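Local coordinates for protein klebicin C activity (Klebsiella pneumoniae, PDB 7NNA) that probably forms the Tol-binding part of a klebicin toxin, a long helical hairpin linked to import through the outer-membrane efflux channel TolC, at residues A[31-36]-A[153-158]; A[37-42]-A[142-147]; A[44-49]-A[135-140]; A[72-77]-A[107-112]; A[83-88]-A[93-98]. One frame throughout, in Å; residues are numbered along the deposited sequence.

Contact 1 of 5, residues A[31-36]-A[153-158]; sequences WTTENL and KQEAAA
Glu-155 reaches across to Thr-33, and this single pair carries the whole contact between 31-36 and 153-158. The CA atoms of the two residues are 7.2 Å apart, so the backbones stand well off each other and a long side chain has to span the gap. Starting along 153-158, Lys-153 turns outward and pairs with Glu-150 on its own helix. Glu-155 comes next on the way to the contact. Its CG lies trans to the backbone N (chi1 -176°) and the chain runs on extended, which delivers the carboxylate to the threonine, the two side chains crossing at about a right angle. Glu-155 OE1 does the touching: it is 2.8 Å from Thr-33 OG1. The same oxygen, Glu-155 OE1, also lies close to the threonine carbons CB and CG2, 3.1 Å from Thr-33 CB. At the near end of the glutamate, Glu-155 CB lies 3.7 Å from Thr-33 OG1. Further on, Ala-158 packs on His-26 and Ala-29, carrying the helix pairing toward the start of helix 14-79. Thr-33 OG1 lies between Glu-155 OE1 and the carbonyl oxygen of Ala-29, one turn back on its own helix, both near enough to take part. Chemically, then, this is a thin polar meeting at the surface of the antiparallel helix pair: it rests on one carboxylate and one hydroxyl, while the apolar packing is supplied by neighbours such as Leu-36 on Leu-148 and Ala-151.

Contact 2 of 5, residues A[37-42]-A[142-147]; sequences AKTQAA and AEIERK
Gln-40 and Ile-144 mark the nearest backbone approach here, their CA atoms 5.9 Å apart. The two helical segments run antiparallel at 161°, with axes 9.3 Å from each other at the closest point. Ile-144 fills the space between them. Ile-144 CG2 presses on the backbone of helix 14-79, 3.6 Å from Gln-40 CA, while Ile-144 CD1 branches off to one side and meets the methyl Thr-39 CG2 at 3.8 Å. Thr-39 can offer that methyl because its OG1 turns back to the carbonyl of Asn-35. Beside the isoleucine, Gln-40 bends at chi2 (-76°) and lays its CG 3.7 Å from Glu-145 CG. The polar ends are bonded: Gln-40 NE2 donates at 2.9 Å to Glu-145 OE2, which receives it on its anti lone pair, away from the other carboxylate oxygen, with amide and carboxylate nearly coplanar. Gln-141 NE2 also binds OE2, so two amides hold this oxygen. On another face of the helix, Glu-143 is paired with Arg-146, side-on through NE and NH2, and with Lys-147. The chemistry, isoleucine against a threonine methyl and glutamine carbons with a glutamine-glutamate bond closing the border, is consistent with a slim coiled-coil-like seam.

Contact 3 of 5, residues A[44-49]-A[135-140]; sequences AERAKA and EEEQRK
OE1 of Glu-137 is the atom to look at first: it faces Arg-46 across the helix pair and is held from more than one direction. Lys-140, one turn along the same helix, forms a salt bridge to it, NZ to Glu-137 OE1 3.0 Å. Gln-43 of the opposite helix donates an amide hydrogen bond to the same oxygen. Arg-46 adds a looser influence: Glu-137 OE1 lies at the guanidinium edge, near its plane, 4.2 Å from Arg-46 NE, beyond salt-bridge range. The arginine's closer polar partner is the carbonyl oxygen of Gln-43's side chain, so that one glutamine serves both charged groups. Two positive groups and an amide around OE1 would be expected to favour the ionised carboxylate. The glutamate gets there by bending at chi2 (-47°), which lifts the carboxylate along the side of Arg-46, where Glu-137 OE1 is 3.9 Å from Arg-46 CB. Closer to the backbones, Glu-137 CB meets Ala-47, 3.7 Å from Ala-47 CA, and the small residue lets the backbones close to 4.9 Å between the CA atoms of Ala-47 and Glu-137. Gln-138 CG flanks the alanine methyl. Ala-47 is buried here, with Gln-141 also against it. The segments belong to helix 14-79 and helix 93-197, antiparallel at 163° with axes 8.5 Å apart, and Glu-137 and Gln-138 also touch Ala-50 and Met-51, continuing the pairing.

Contact 4 of 5, residues A[72-77]-A[107-112]; sequences VDRALQ and KAIEEA
Ile-109 stands between Arg-74 and Ala-75, and the way it splits its branches decides the contact. Ile-109 CG2, trans to the backbone N, is driven into the opposing helix: it lies 3.6 Å from Ala-75 N and 3.7 Å from Ala-75 CB. The other branch, CG1, leaves beside the backbone N (chi1 -65°) and extends at chi2, which sends CD1 along toward Arg-74. There Ile-109 CD1 rests 3.8 Å from Arg-74 CG and just as far from the carbonyl oxygen of that residue, so the isoleucine spans two successive residues of helix 14-79. Arg-74 answers with its aliphatic stem. CG continues trans to the backbone N, the stem stays straight through chi2, and then it kinks at chi3 (-45°). The straight part runs at a slant over the isoleucine, Arg-74 CD reaching Ile-109 CG1 at 4.0 Å. Past the kink the guanidinium turns along the helix pair and ends near Ala-112, with Arg-74 NH2 4.2 Å from Ala-112 CB. The CA atoms of Ala-75 and Ile-109 are 6.0 Å apart and the axes lie antiparallel at 168°. Glu-110 turns its carboxylate to Arg-113 and Lys-114 of its own helix. What joins the two helices here is therefore hydrocarbon, isoleucine against alanine and the methylenes of an arginine whose charged end stays at the surface.

Contact 5 of 5, residues A[83-88]-A[93-98]; sequences PTVIDL and NQQMAA
Pro-83 and Val-85 belong to the loop that closes the helical hairpin, and they lay it back along the first turns of helix 93-197. Pro-83 meets Ala-98: Pro-83 CB is 4.1 Å from Ala-98 CB, and Pro-83 CG rests 3.7 Å from Ala-98 O, so the ring covers both the methyl and the carbonyl at that turn. The same ring also touches Met-99 and Phe-102 farther along the helix. One turn earlier, Val-85 brings CG2 up to Gln-95, 4.1 Å from the carbonyl oxygen Gln-95 O and 4.3 Å from Gln-95 CB, while Met-99 and Gln-91 pack on the valine too. Proline and valine thus follow one face of the helix a turn apart, in a loop connection without regular secondary structure that joins helix 14-79 to helix 93-197 at the far tip of the hairpin. Gln-95 is the polar counterpart. Its CG leaves beside the backbone N (chi1 -64°) and the chain extends from there, carrying the amide over the loop, where Gln-95 NE2 comes within 4.0 Å of Thr-84 O. Water fills in between: water 2 accepts from Asp-87 N at 3.0 Å and, weakly, from Gln-95 NE2 at 3.3 Å. A second water lies between Thr-84 O and the same amide nitrogen, but it sits implausibly close to the carbonyl and its role is doubtful. The loop bends at Asp-87, the centre of an inverse gamma turn, whose OD1 accepts from His-90 N. At the helix start, the backbone N of Gln-95 bonds to Asn-92 OD1.

How the contacts relate
Contacts 1 to 4 all join the same two helices, 14-79 and 93-197, and contact 5 lies where the loop between them meets the start of the second. Each is nested in the loop closed by the one before, from contact 1 outermost to contact 5 innermost, the order of a single helical hairpin. Contacts 1, 2 and 3 follow closely, with centres about 13 and 10 Å apart; Leu-36 of contact 1 packs on Lys-147 and Ile-144 of contact 2. A long gap follows, about 42 Å between the centres of contacts 3 and 4, then about 21 Å to contact 5. About 85 Å separate the centres of contacts 1 and 5, giving the toxin fragment a slender rod shape.

Contact 1 of 5, residues A[31-36]-A[153-158]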
# COMPACT_ATOMS: atom_id res chain seq x y z
N TRP A 31 8.89 0.76 16.41
CA TRP A 31 8.81 1.99 15.59
C TRP A 31 8.74 1.57 14.07
O TRP A 31 7.92 2.11 13.30
CB TRP A 31 10.05 2.87 15.87
CG TRP A 31 9.91 4.19 15.18
CD1 TRP A 31 9.32 5.33 15.68
CD2 TRP A 31 10.24 4.47 13.82
NE1 TRP A 31 9.30 6.31 14.72
CE2 TRP A 31 9.75 5.77 13.53
CE3 TRP A 31 10.81 3.72 12.77
CZ2 TRP A 31 9.91 6.37 12.26
CZ3 TRP A 31 10.92 4.29 11.51
CH2 TRP A 31 10.53 5.62 11.28
N THR A 32 9.62 0.65 13.65
CA THR A 32 9.64 0.17 12.25
C THR A 32 8.28 -0.43 11.85
O THR A 32 7.75 -0.09 10.77
CB THR A 32 10.73 -0.88 12.14
OG1 THR A 32 11.94 -0.15 12.26
CG2 THR A 32 10.69 -1.66 10.75
N THR A 33 7.71 -1.30 12.70
CA THR A 33 6.40 -1.89 12.38
C THR A 33 5.32 -0.81 12.30
O THR A 33 4.55 -0.81 11.35
CB THR A 33 6.02 -2.90 13.48
OG1 THR A 33 6.96 -3.92 13.50
CG2 THR A 33 4.59 -3.52 13.27
N GLU A 34 5.28 0.10 13.26
CA GLU A 34 4.28 1.17 13.28
C GLU A 34 4.38 2.05 12.03
O GLU A 34 3.33 2.46 11.49
CB GLU A 34 4.42 2.02 14.56
CG GLU A 34 3.97 1.30 15.83
CD GLU A 34 4.43 1.86 17.17
OE1 GLU A 34 5.27 2.79 17.19
OE2 GLU A 34 3.98 1.33 18.21
N ASN A 35 5.61 2.36 11.59
CA ASN A 35 5.85 3.16 10.38
C ASN A 35 5.34 2.42 9.14
O ASN A 35 4.68 3.03 8.28
CB ASN A 35 7.35 3.53 10.26
CG ASN A 35 7.69 4.29 8.97
OD1 ASN A 35 7.24 5.41 8.80
ND2 ASN A 35 8.44 3.65 8.00
N LEU A 36 5.55 1.09 9.09
CA LEU A 36 5.05 0.31 8.00
C LEU A 36 3.56 0.15 8.02
O LEU A 36 2.93 0.13 6.94
CB LEU A 36 5.78 -1.07 7.92
CG LEU A 36 7.05 -0.96 7.03
CD1 LEU A 36 8.03 -2.10 7.37
CD2 LEU A 36 6.70 -1.01 5.48
N LYS A 153 7.49 -9.96 12.14
CA LYS A 153 8.32 -11.12 12.52
C LYS A 153 9.60 -10.64 13.25
O LYS A 153 9.99 -11.24 14.24
CB LYS A 153 8.69 -11.85 11.23
CG LYS A 153 7.51 -12.57 10.63
CD LYS A 153 7.72 -13.09 9.19
CE LYS A 153 9.05 -13.78 8.95
NZ LYS A 153 9.18 -14.31 7.53
N GLN A 154 10.25 -9.56 12.75
CA GLN A 154 11.44 -9.05 13.44
C GLN A 154 11.05 -8.50 14.82
O GLN A 154 11.81 -8.64 15.80
CB GLN A 154 12.04 -7.90 12.59
CG GLN A 154 12.71 -8.46 11.33
CD GLN A 154 13.56 -7.42 10.63
OE1 GLN A 154 13.80 -6.33 11.10
NE2 GLN A 154 14.09 -7.76 9.52
N GLU A 155 9.89 -7.85 14.90
CA GLU A 155 9.45 -7.27 16.16
C GLU A 155 9.17 -8.41 17.16
O GLU A 155 9.48 -8.26 18.37
CB GLU A 155 8.21 -6.38 15.95
CG GLU A 155 7.79 -5.70 17.24
CD GLU A 155 6.50 -4.90 17.14
OE1 GLU A 155 6.06 -4.63 16.01
OE2 GLU A 155 5.93 -4.56 18.19
N ALA A 156 8.50 -9.51 16.73
CA ALA A 156 8.26 -10.63 17.66
C ALA A 156 9.55 -11.22 18.17
O ALA A 156 9.64 -11.62 19.35
CB ALA A 156 7.39 -11.73 17.02
N ALA A 157 10.54 -11.33 17.28
CA ALA A 157 11.84 -11.89 17.69
C ALA A 157 12.51 -10.96 18.71
O ALA A 157 13.06 -11.47 19.67
CB ALA A 157 12.76 -12.11 16.48
N ALA A 158 12.46 -9.64 18.51
CA ALA A 158 13.06 -8.62 19.40
C ALA A 158 12.34 -8.59 20.73
O ALA A 158 13.00 -8.48 21.78
CB ALA A 158 13.01 -7.22 18.75

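Contact 2 of 5, residues A[37-42]-A[142-147]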
# COMPACT_ATOMS: atom_id res chain seq x y z
N ALA A 37 2.98 0.07 9.20
CA ALA A 37 1.52 -0.07 9.34
C ALA A 37 0.85 1.23 8.84
O ALA A 37 -0.17 1.19 8.13
CB ALA A 37 1.18 -0.35 10.79
N LYS A 38 1.43 2.39 9.20
CA LYS A 38 0.87 3.67 8.73
C LYS A 38 1.03 3.77 7.21
O LYS A 38 0.10 4.26 6.52
CB LYS A 38 1.60 4.84 9.41
CG LYS A 38 1.03 4.94 10.83
CD LYS A 38 1.47 6.11 11.66
CE LYS A 38 0.53 6.32 12.85
NZ LYS A 38 0.58 5.18 13.83
N THR A 39 2.18 3.31 6.70
CA THR A 39 2.44 3.30 5.24
C THR A 39 1.42 2.41 4.53
O THR A 39 0.93 2.78 3.43
CB THR A 39 3.86 2.80 4.92
OG1 THR A 39 4.81 3.71 5.56
CG2 THR A 39 4.14 2.90 3.45
N GLN A 40 1.11 1.26 5.11
CA GLN A 40 0.13 0.35 4.50
C GLN A 40 -1.23 0.99 4.40
O GLN A 40 -1.88 0.93 3.32
CB GLN A 40 0.07 -0.98 5.31
CG GLN A 40 -0.79 -2.07 4.69
CD GLN A 40 -2.29 -1.88 4.85
OE1 GLN A 40 -2.77 -1.26 5.82
NE2 GLN A 40 -3.09 -2.45 3.94
N ALA A 41 -1.65 1.63 5.50
CA ALA A 41 -3.00 2.26 5.55
C ALA A 41 -3.04 3.42 4.55
O ALA A 41 -4.04 3.57 3.83
CB ALA A 41 -3.28 2.77 6.99
N ALA A 42 -1.97 4.25 4.47
CA ALA A 42 -1.94 5.36 3.49
C ALA A 42 -1.91 4.84 2.01
O ALA A 42 -2.56 5.42 1.12
CB ALA A 42 -0.72 6.31 3.72
N ALA A 142 0.62 -4.32 -2.01
CA ALA A 142 0.98 -5.72 -1.71
C ALA A 142 2.47 -5.78 -1.27
O ALA A 142 2.80 -6.55 -0.36
CB ALA A 142 0.75 -6.61 -2.95
N GLU A 143 3.33 -4.95 -1.85
CA GLU A 143 4.76 -4.95 -1.44
C GLU A 143 4.91 -4.39 -0.04
O GLU A 143 5.69 -4.91 0.76
CB GLU A 143 5.64 -4.24 -2.46
CG GLU A 143 7.10 -4.18 -2.01
CD GLU A 143 7.78 -5.51 -1.66
OE1 GLU A 143 7.37 -6.57 -2.19
OE2 GLU A 143 8.77 -5.47 -0.90
N ILE A 144 4.21 -3.31 0.28
CA ILE A 144 4.20 -2.79 1.66
C ILE A 144 3.67 -3.83 2.64
O ILE A 144 4.22 -3.99 3.74
CB ILE A 144 3.39 -1.47 1.77
CG1 ILE A 144 4.17 -0.32 1.08
CG2 ILE A 144 3.13 -1.10 3.26
CD1 ILE A 144 5.60 -0.11 1.58
N GLU A 145 2.63 -4.54 2.26
CA GLU A 145 2.08 -5.59 3.17
C GLU A 145 3.14 -6.69 3.39
O GLU A 145 3.27 -7.19 4.54
CB GLU A 145 0.78 -6.18 2.56
CG GLU A 145 -0.31 -5.10 2.65
CD GLU A 145 -1.54 -5.27 1.80
OE1 GLU A 145 -1.57 -6.15 0.91
OE2 GLU A 145 -2.51 -4.53 2.07
N ARG A 146 3.91 -7.06 2.35
CA ARG A 146 4.95 -8.09 2.56
C ARG A 146 6.02 -7.55 3.53
O ARG A 146 6.48 -8.27 4.43
CB ARG A 146 5.60 -8.43 1.20
CG ARG A 146 6.45 -9.68 1.21
CD ARG A 146 7.33 -9.77 -0.07
NE ARG A 146 8.30 -8.66 -0.09
CZ ARG A 146 9.43 -8.64 0.59
NH1 ARG A 146 9.81 -9.70 1.30
NH2 ARG A 146 10.20 -7.55 0.58
N LYS A 147 6.39 -6.27 3.38
CA LYS A 147 7.41 -5.67 4.27
C LYS A 147 6.85 -5.55 5.70
O LYS A 147 7.58 -5.74 6.67
CB LYS A 147 7.81 -4.26 3.76
CG LYS A 147 8.68 -4.35 2.50
CD LYS A 147 9.44 -3.02 2.31
CE LYS A 147 10.56 -3.21 1.31
NZ LYS A 147 10.01 -3.26 -0.04

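Contact 3 of 5, residues A[44-49]-A[135-140]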
# COMPACT_ATOMS: atom_id res chain seq x y z
N ALA A 44 -3.21 1.84 0.95
CA ALA A 44 -4.57 1.32 0.64
C ALA A 44 -5.48 2.52 0.24
O ALA A 44 -6.34 2.38 -0.66
CB ALA A 44 -5.16 0.66 1.88
N GLU A 45 -5.33 3.70 0.94
CA GLU A 45 -6.12 4.86 0.53
C GLU A 45 -5.77 5.33 -0.89
O GLU A 45 -6.65 5.73 -1.65
CB GLU A 45 -6.07 5.99 1.56
CG GLU A 45 -6.67 5.56 2.89
CD GLU A 45 -8.11 5.09 2.82
OE1 GLU A 45 -8.93 5.78 2.18
OE2 GLU A 45 -8.42 4.00 3.35
N ARG A 46 -4.49 5.29 -1.27
CA ARG A 46 -4.08 5.67 -2.64
C ARG A 46 -4.59 4.67 -3.65
O ARG A 46 -5.03 5.08 -4.73
CB ARG A 46 -2.56 5.84 -2.76
CG ARG A 46 -2.17 7.26 -2.37
CD ARG A 46 -0.69 7.58 -2.50
NE ARG A 46 0.09 6.61 -1.77
CZ ARG A 46 0.71 6.85 -0.62
NH1 ARG A 46 0.68 8.06 -0.08
NH2 ARG A 46 1.37 5.89 -0.03
N ALA A 47 -4.60 3.37 -3.31
CA ALA A 47 -5.20 2.37 -4.24
C ALA A 47 -6.71 2.66 -4.41
O ALA A 47 -7.28 2.56 -5.54
CB ALA A 47 -4.94 0.93 -3.71
N LYS A 48 -7.40 2.94 -3.30
CA LYS A 48 -8.86 3.20 -3.40
C LYS A 48 -9.11 4.45 -4.21
O LYS A 48 -10.07 4.50 -4.98
CB LYS A 48 -9.54 3.31 -2.01
CG LYS A 48 -9.65 1.99 -1.21
CD LYS A 48 -9.64 2.26 0.37
CE LYS A 48 -10.79 3.11 0.83
NZ LYS A 48 -10.95 3.08 2.37
N ALA A 49 -8.27 5.47 -4.05
CA ALA A 49 -8.40 6.69 -4.84
C ALA A 49 -8.17 6.39 -6.34
O ALA A 49 -8.88 6.93 -7.20
CB ALA A 49 -7.41 7.74 -4.35
N GLU A 135 -3.41 -0.48 -11.05
CA GLU A 135 -2.58 -1.69 -10.93
C GLU A 135 -1.33 -1.37 -10.17
O GLU A 135 -0.94 -2.15 -9.30
CB GLU A 135 -2.18 -2.23 -12.35
CG GLU A 135 -3.30 -2.96 -13.03
CD GLU A 135 -3.25 -2.97 -14.56
OE1 GLU A 135 -2.16 -2.75 -15.15
OE2 GLU A 135 -4.32 -3.20 -15.18
N GLU A 136 -0.66 -0.25 -10.50
CA GLU A 136 0.59 0.11 -9.79
C GLU A 136 0.36 0.41 -8.32
O GLU A 136 1.17 -0.00 -7.49
CB GLU A 136 1.29 1.30 -10.51
CG GLU A 136 2.53 1.85 -9.82
CD GLU A 136 3.69 0.88 -9.63
OE1 GLU A 136 3.70 -0.18 -10.30
OE2 GLU A 136 4.57 1.17 -8.79
N GLU A 137 -0.73 1.09 -7.96
CA GLU A 137 -0.97 1.38 -6.53
C GLU A 137 -1.28 0.04 -5.77
O GLU A 137 -0.92 -0.08 -4.61
CB GLU A 137 -2.13 2.36 -6.36
CG GLU A 137 -1.78 3.77 -6.86
CD GLU A 137 -0.45 4.38 -6.44
OE1 GLU A 137 -0.04 4.27 -5.26
OE2 GLU A 137 0.20 5.01 -7.31
N GLN A 138 -1.96 -0.91 -6.41
CA GLN A 138 -2.23 -2.22 -5.80
C GLN A 138 -0.93 -3.00 -5.68
O GLN A 138 -0.70 -3.65 -4.67
CB GLN A 138 -3.22 -3.00 -6.68
CG GLN A 138 -4.61 -2.35 -6.62
CD GLN A 138 -5.65 -3.04 -7.52
OE1 GLN A 138 -6.81 -2.66 -7.52
NE2 GLN A 138 -5.29 -4.02 -8.33
N ARG A 139 -0.03 -2.89 -6.67
CA ARG A 139 1.27 -3.59 -6.60
C ARG A 139 2.06 -3.04 -5.38
O ARG A 139 2.66 -3.83 -4.59
CB ARG A 139 2.08 -3.35 -7.91
CG ARG A 139 3.41 -4.14 -7.98
CD ARG A 139 4.42 -3.60 -9.06
NE ARG A 139 4.91 -2.24 -8.72
CZ ARG A 139 5.85 -1.97 -7.82
NH1 ARG A 139 6.45 -2.96 -7.16
NH2 ARG A 139 6.18 -0.72 -7.55
N LYS A 140 2.10 -1.70 -5.25
CA LYS A 140 2.86 -1.10 -4.14
C LYS A 140 2.24 -1.48 -2.80
O LYS A 140 2.96 -1.70 -1.81
CB LYS A 140 2.87 0.43 -4.28
CG LYS A 140 3.65 0.83 -5.52
CD LYS A 140 3.93 2.30 -5.65
CE LYS A 140 2.69 3.11 -5.75
NZ LYS A 140 2.96 4.58 -5.64

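Contact 4 of 5, residues A[72-77]-A[107-112]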
# COMPACT_ATOMS: atom_id res chain seq x y z
N VAL A 72 -21.26 9.64 -36.36
CA VAL A 72 -21.30 8.68 -37.48
C VAL A 72 -22.78 8.52 -38.02
O VAL A 72 -22.99 8.50 -39.22
CB VAL A 72 -20.65 7.33 -37.10
CG1 VAL A 72 -20.89 6.31 -38.20
CG2 VAL A 72 -19.13 7.49 -36.87
N ASP A 73 -23.78 8.40 -37.13
CA ASP A 73 -25.19 8.31 -37.57
C ASP A 73 -25.65 9.58 -38.31
O ASP A 73 -26.47 9.50 -39.23
CB ASP A 73 -26.13 8.08 -36.38
CG ASP A 73 -26.11 6.69 -35.79
OD1 ASP A 73 -25.64 5.74 -36.48
OD2 ASP A 73 -26.58 6.53 -34.64
N ARG A 74 -25.14 10.75 -37.92
CA ARG A 74 -25.46 12.01 -38.64
C ARG A 74 -24.91 11.92 -40.08
O ARG A 74 -25.57 12.33 -41.03
CB ARG A 74 -24.76 13.16 -37.90
CG ARG A 74 -25.01 14.56 -38.42
CD ARG A 74 -24.24 15.63 -37.60
NE ARG A 74 -24.31 15.44 -36.14
CZ ARG A 74 -23.49 16.01 -35.26
NH1 ARG A 74 -23.61 15.76 -33.96
NH2 ARG A 74 -22.53 16.82 -35.68
N ALA A 75 -23.71 11.34 -40.26
CA ALA A 75 -23.13 11.16 -41.59
C ALA A 75 -24.00 10.24 -42.41
O ALA A 75 -24.31 10.56 -43.56
CB ALA A 75 -21.71 10.60 -41.48
N LEU A 76 -24.42 9.10 -41.85
CA LEU A 76 -25.17 8.13 -42.63
C LEU A 76 -26.57 8.63 -43.01
O LEU A 76 -27.06 8.29 -44.07
CB LEU A 76 -25.21 6.77 -41.94
CG LEU A 76 -23.81 6.19 -41.55
CD1 LEU A 76 -23.97 4.80 -40.91
CD2 LEU A 76 -22.83 6.17 -42.75
N GLN A 77 -27.17 9.49 -42.18
CA GLN A 77 -28.43 10.12 -42.50
C GLN A 77 -28.22 11.11 -43.63
O GLN A 77 -29.00 11.13 -44.57
CB GLN A 77 -28.96 10.88 -41.28
CG GLN A 77 -29.32 10.03 -40.09
CD GLN A 77 -30.45 9.10 -40.42
OE1 GLN A 77 -31.40 9.46 -41.15
NE2 GLN A 77 -30.37 7.88 -39.89
N LYS A 107 -18.55 16.95 -46.00
CA LYS A 107 -17.23 17.37 -45.56
C LYS A 107 -17.30 17.95 -44.14
O LYS A 107 -16.35 17.74 -43.33
CB LYS A 107 -16.69 18.51 -46.49
CG LYS A 107 -16.22 18.01 -47.85
CD LYS A 107 -14.74 17.57 -47.87
CE LYS A 107 -14.28 16.90 -49.15
NZ LYS A 107 -12.83 16.46 -49.09
N ALA A 108 -18.39 18.72 -43.85
CA ALA A 108 -18.55 19.32 -42.51
C ALA A 108 -18.81 18.24 -41.46
O ALA A 108 -18.30 18.33 -40.31
CB ALA A 108 -19.67 20.33 -42.50
N ILE A 109 -19.65 17.25 -41.80
CA ILE A 109 -19.90 16.15 -40.85
C ILE A 109 -18.64 15.35 -40.63
O ILE A 109 -18.35 14.98 -39.48
CB ILE A 109 -21.12 15.30 -41.22
CG1 ILE A 109 -22.37 16.19 -41.11
CG2 ILE A 109 -21.27 14.05 -40.31
CD1 ILE A 109 -23.62 15.52 -41.77
N GLU A 110 -17.85 15.16 -41.68
CA GLU A 110 -16.59 14.44 -41.53
C GLU A 110 -15.61 15.22 -40.59
O GLU A 110 -14.97 14.60 -39.75
CB GLU A 110 -16.00 14.07 -42.90
CG GLU A 110 -14.60 13.48 -42.81
CD GLU A 110 -14.52 12.17 -42.03
OE1 GLU A 110 -15.57 11.51 -41.80
OE2 GLU A 110 -13.40 11.79 -41.65
N GLU A 111 -15.56 16.57 -40.66
CA GLU A 111 -14.71 17.32 -39.71
C GLU A 111 -15.15 17.11 -38.29
O GLU A 111 -14.32 16.90 -37.40
CB GLU A 111 -14.71 18.82 -40.04
CG GLU A 111 -13.99 19.09 -41.35
CD GLU A 111 -12.48 18.87 -41.37
OE1 GLU A 111 -11.92 18.66 -42.47
OE2 GLU A 111 -11.84 18.93 -40.29
N ALA A 112 -16.45 17.11 -38.04
CA ALA A 112 -16.98 16.88 -36.69
C ALA A 112 -16.72 15.42 -36.24
O ALA A 112 -16.53 15.14 -35.05
CB ALA A 112 -18.48 17.16 -36.69

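Contact 5 of 5, residues A[83-88]-A[93-98]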
# COMPACT_ATOMS: atom_id res chain seq x y z
N PRO A 83 -27.53 13.61 -54.20
CA PRO A 83 -28.27 13.75 -55.47
C PRO A 83 -27.68 12.94 -56.62
O PRO A 83 -26.53 12.53 -56.56
CB PRO A 83 -28.16 15.27 -55.79
CG PRO A 83 -26.89 15.68 -55.14
CD PRO A 83 -26.63 14.75 -53.94
N THR A 84 -28.44 12.80 -57.73
CA THR A 84 -27.97 12.09 -58.92
C THR A 84 -27.53 13.10 -59.94
O THR A 84 -28.33 13.94 -60.34
CB THR A 84 -29.12 11.22 -59.47
OG1 THR A 84 -29.21 10.10 -58.58
CG2 THR A 84 -28.88 10.74 -60.90
N VAL A 85 -26.26 13.00 -60.37
CA VAL A 85 -25.65 13.86 -61.41
C VAL A 85 -24.84 12.91 -62.30
O VAL A 85 -23.69 12.56 -61.98
CB VAL A 85 -24.73 14.96 -60.81
CG1 VAL A 85 -24.08 15.76 -61.93
CG2 VAL A 85 -25.51 15.87 -59.86
N ILE A 86 -25.49 12.42 -63.36
CA ILE A 86 -24.87 11.42 -64.21
C ILE A 86 -24.40 12.00 -65.56
O ILE A 86 -23.33 11.60 -66.03
CB ILE A 86 -25.77 10.15 -64.36
CG1 ILE A 86 -27.24 10.51 -64.67
CG2 ILE A 86 -25.69 9.32 -63.06
CD1 ILE A 86 -28.18 9.37 -65.53
N ASP A 87 -25.12 12.97 -66.14
CA ASP A 87 -24.67 13.62 -67.38
C ASP A 87 -23.80 14.80 -66.94
O ASP A 87 -24.30 15.93 -66.82
CB ASP A 87 -25.88 14.12 -68.22
CG ASP A 87 -25.51 14.74 -69.56
OD1 ASP A 87 -24.34 15.15 -69.74
OD2 ASP A 87 -26.41 14.83 -70.45
N LEU A 88 -22.51 14.54 -66.67
CA LEU A 88 -21.54 15.53 -66.18
C LEU A 88 -21.22 16.66 -67.17
O LEU A 88 -20.87 17.76 -66.75
CB LEU A 88 -20.24 14.83 -65.80
CG LEU A 88 -20.40 13.70 -64.82
CD1 LEU A 88 -19.19 12.84 -64.84
CD2 LEU A 88 -20.71 14.22 -63.45
N ASN A 93 -27.63 24.45 -63.52
CA ASN A 93 -27.28 25.15 -62.25
C ASN A 93 -27.90 24.53 -60.97
O ASN A 93 -27.22 24.49 -59.95
CB ASN A 93 -27.57 26.61 -62.32
CG ASN A 93 -26.68 27.34 -63.29
OD1 ASN A 93 -25.58 26.90 -63.64
ND2 ASN A 93 -27.13 28.49 -63.76
N GLN A 94 -29.16 24.04 -61.03
CA GLN A 94 -29.81 23.43 -59.87
C GLN A 94 -29.16 22.09 -59.47
O GLN A 94 -29.00 21.84 -58.29
CB GLN A 94 -31.36 23.31 -60.04
CG GLN A 94 -31.87 22.03 -60.69
CD GLN A 94 -33.38 21.94 -60.77
OE1 GLN A 94 -34.02 21.22 -60.00
NE2 GLN A 94 -33.97 22.65 -61.72
N GLN A 95 -28.74 21.26 -60.44
CA GLN A 95 -28.10 19.97 -60.10
C GLN A 95 -26.72 20.28 -59.51
O GLN A 95 -26.32 19.64 -58.55
CB GLN A 95 -27.90 19.09 -61.33
CG GLN A 95 -29.12 18.62 -62.03
CD GLN A 95 -28.57 17.99 -63.29
OE1 GLN A 95 -28.33 18.68 -64.29
NE2 GLN A 95 -28.23 16.69 -63.22
N MSE A 96 -25.98 21.26 -60.09
CA MSE A 96 -24.65 21.58 -59.54
C MSE A 96 -24.77 22.12 -58.14
O MSE A 96 -23.90 21.82 -57.29
CB MSE A 96 -23.96 22.63 -60.45
CG MSE A 96 -23.44 21.99 -61.74
SE MSE A 96 -22.31 23.16 -62.80
CE MSE A 96 -23.66 24.26 -63.49
N ALA A 97 -25.81 22.96 -57.88
CA ALA A 97 -25.97 23.48 -56.51
C ALA A 97 -26.33 22.33 -55.58
O ALA A 97 -25.83 22.29 -54.47
CB ALA A 97 -27.08 24.52 -56.47
N ALA A 98 -27.16 21.37 -56.03
CA ALA A 98 -27.52 20.23 -55.17
C ALA A 98 -26.30 19.41 -54.80
O ALA A 98 -26.16 18.98 -53.64
CB ALA A 98 -28.57 19.35 -55.87
O HOH W 1 -30.38 14.87 -61.26
O HOH W 2 -27.76 13.87 -64.94